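Local structure of probable zinc protease PqqL (Escherichia coli, 6OFS) at residues Glu514-Gln519 and Arg586-Glu591. The protein is probably a zinc-dependent endopeptidase of the M16 family, a periplasmic protease that carries one zinc ion per subunit. Residues are numbered along the deposited sequence; the frame is centred on the assembly and turned at random.
Sequences EEQKLQ and RTNNPE
Gln516 and Thr587 meet with their side chains crossing at about a right angle: Thr587 OG1 lies 3.4 Å from Gln516 CG, so it is the aliphatic part of the glutamine, bent at chi2, that touches the hydroxyl. The link between them is made through the backbone. Thr587 N donates to Gln516 O over 3.0 Å, fairly straight at hydrogen but 51° out of the carbonyl plane. At the same oxygen this firm bond is joined by a weak one from Thr587 OG1 and a CA-H...O contact from Arg586 CA. With chi1 at 56°, Thr587 sets OG1 between its own N and carbonyl carbon, near Gln516, while CG2 lies 3.9 Å from Lys517 O and also near Leu518 CB. Asn588 crosses the glutamine at about a right angle, its OD1 3.9 Å from Gln516 CG, and the two amide planes are inclined by 57°. An apolar pairing lies deeper, where Leu518 CD2 rests 3.8 Å from Pro590 CB. A glycine in place of Thr587 would probably lose the weak hydroxyl bond and the methyl contacts, leaving the Gln516 side chain freer to turn. Lys517 and Arg586 form an antiparallel non-hydrogen-bonded pair, their CA atoms 4.6 Å apart; this is structural packing away from the zinc site, joining the start of strand 517-524 to the end of its sheet neighbour 579-586. After Arg586 the chain turns, with Asn589 N bonded to Arg586 O, and enters helix 591-602; Pro590 packs on Leu693 of helix 687-697, while Lys517 reaches Val848 of helix 848-862.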
loop_
_atom_site.group_PDB
_atom_site.type_symbol
_atom_site.label_atom_id
_atom_site.label_comp_id
_atom_site.label_asym_id
_atom_site.label_seq_id
_atom_site.Cartn_x
_atom_site.Cartn_y
_atom_site.Cartn_z
ATOM N N GLU A 514 3.393 42.209 2.619
ATOM C CA GLU A 514 2.900 41.387 1.511
ATOM C C GLU A 514 3.842 40.205 1.190
ATOM O O GLU A 514 4.471 40.162 0.125
ATOM C CB GLU A 514 2.577 42.261 0.274
ATOM C CG GLU A 514 1.369 43.172 0.482
ATOM C CD GLU A 514 1.057 44.159 -0.631
ATOM O OE1 GLU A 514 0.956 45.372 -0.335
ATOM O OE2 GLU A 514 0.902 43.720 -1.794
ATOM N N GLU A 515 3.907 39.230 2.137
ATOM C CA GLU A 515 4.715 38.002 2.037
ATOM C C GLU A 515 4.118 36.988 1.066
ATOM O O GLU A 515 4.853 36.141 0.544
ATOM C CB GLU A 515 4.938 37.355 3.418
ATOM C CG GLU A 515 6.169 37.869 4.154
ATOM C CD GLU A 515 7.515 37.523 3.541
ATOM O OE1 GLU A 515 8.154 38.431 2.961
ATOM O OE2 GLU A 515 7.933 36.347 3.643
ATOM N N GLN A 516 2.780 37.072 0.837
ATOM C CA GLN A 516 1.988 36.221 -0.063
ATOM C C GLN A 516 1.914 34.744 0.381
ATOM O O GLN A 516 1.471 33.897 -0.396
ATOM C CB GLN A 516 2.468 36.340 -1.529
ATOM C CG GLN A 516 1.396 36.861 -2.481
ATOM C CD GLN A 516 1.430 38.361 -2.666
ATOM O OE1 GLN A 516 1.725 39.136 -1.746
ATOM N NE2 GLN A 516 1.115 38.806 -3.873
ATOM N N LYS A 517 2.313 34.450 1.632
ATOM C CA LYS A 517 2.288 33.097 2.190
ATOM C C LYS A 517 1.156 32.969 3.199
ATOM O O LYS A 517 0.902 33.897 3.974
ATOM C CB LYS A 517 3.620 32.728 2.873
ATOM C CG LYS A 517 4.897 33.004 2.065
ATOM C CD LYS A 517 6.160 32.482 2.777
ATOM C CE LYS A 517 6.634 33.348 3.925
ATOM N NZ LYS A 517 7.132 32.536 5.070
ATOM N N LEU A 518 0.490 31.809 3.198
ATOM C CA LEU A 518 -0.604 31.495 4.112
ATOM C C LEU A 518 -0.223 30.297 4.964
ATOM O O LEU A 518 0.373 29.355 4.461
ATOM C CB LEU A 518 -1.901 31.208 3.325
ATOM C CG LEU A 518 -3.176 30.930 4.133
ATOM C CD1 LEU A 518 -3.742 32.200 4.751
ATOM C CD2 LEU A 518 -4.225 30.273 3.276
ATOM N N GLN A 519 -0.544 30.347 6.250
ATOM C CA GLN A 519 -0.280 29.241 7.157
ATOM C C GLN A 519 -1.558 28.806 7.865
ATOM O O GLN A 519 -2.285 29.636 8.416
ATOM C CB GLN A 519 0.807 29.596 8.183
ATOM C CG GLN A 519 1.371 28.381 8.924
ATOM C CD GLN A 519 2.439 27.652 8.145
ATOM O OE1 GLN A 519 3.404 28.241 7.642
ATOM N NE2 GLN A 519 2.300 26.342 8.046
ATOM N N ARG A 586 -0.035 29.733 -0.780
ATOM C CA ARG A 586 0.023 31.083 -1.328
ATOM C C ARG A 586 -1.328 31.759 -1.135
ATOM O O ARG A 586 -2.355 31.093 -1.233
ATOM C CB ARG A 586 0.399 31.050 -2.824
ATOM C CG ARG A 586 1.737 30.372 -3.134
ATOM C CD ARG A 586 2.931 31.283 -2.911
ATOM N NE ARG A 586 4.199 30.568 -3.076
ATOM C CZ ARG A 586 4.849 30.440 -4.229
ATOM N NH1 ARG A 586 4.359 30.977 -5.341
ATOM N NH2 ARG A 586 5.991 29.769 -4.281
ATOM N N THR A 587 -1.339 33.078 -0.880
ATOM C CA THR A 587 -2.578 33.847 -0.689
ATOM C C THR A 587 -3.373 33.990 -2.017
ATOM O O THR A 587 -4.590 34.216 -1.983
ATOM C CB THR A 587 -2.305 35.188 0.023
ATOM O OG1 THR A 587 -1.339 35.940 -0.707
ATOM C CG2 THR A 587 -1.831 35.005 1.465
ATOM N N ASN A 588 -2.683 33.814 -3.172
ATOM C CA ASN A 588 -3.246 33.843 -4.533
ATOM C C ASN A 588 -3.857 32.479 -4.919
ATOM O O ASN A 588 -4.682 32.408 -5.838
ATOM C CB ASN A 588 -2.190 34.274 -5.557
ATOM C CG ASN A 588 -0.870 33.567 -5.402
ATOM O OD1 ASN A 588 -0.051 33.922 -4.542
ATOM N ND2 ASN A 588 -0.638 32.545 -6.221
ATOM N N ASN A 589 -3.440 31.402 -4.222
ATOM C CA ASN A 589 -3.947 30.040 -4.413
ATOM C C ASN A 589 -4.113 29.374 -3.015
ATOM O O ASN A 589 -3.306 28.518 -2.619
ATOM C CB ASN A 589 -3.031 29.240 -5.358
ATOM C CG ASN A 589 -3.610 27.931 -5.834
ATOM O OD1 ASN A 589 -4.831 27.771 -5.991
ATOM N ND2 ASN A 589 -2.735 26.967 -6.098
ATOM N N PRO A 590 -5.108 29.831 -2.208
ATOM C CA PRO A 590 -5.254 29.277 -0.852
ATOM C C PRO A 590 -5.989 27.936 -0.773
ATOM O O PRO A 590 -5.628 27.113 0.070
ATOM C CB PRO A 590 -5.972 30.392 -0.083
ATOM C CG PRO A 590 -6.523 31.338 -1.121
ATOM C CD PRO A 590 -6.144 30.853 -2.481
ATOM N N GLU A 591 -7.001 27.711 -1.649
ATOM C CA GLU A 591 -7.806 26.482 -1.737
ATOM C C GLU A 591 -6.961 25.188 -1.552
ATOM O O GLU A 591 -7.321 24.424 -0.655
ATOM C CB GLU A 591 -8.648 26.457 -3.028
ATOM C CG GLU A 591 -9.728 25.383 -3.066
ATOM C CD GLU A 591 -10.940 25.686 -3.930
ATOM O OE1 GLU A 591 -12.044 25.202 -3.590
ATOM O OE2 GLU A 591 -10.789 26.405 -4.946
#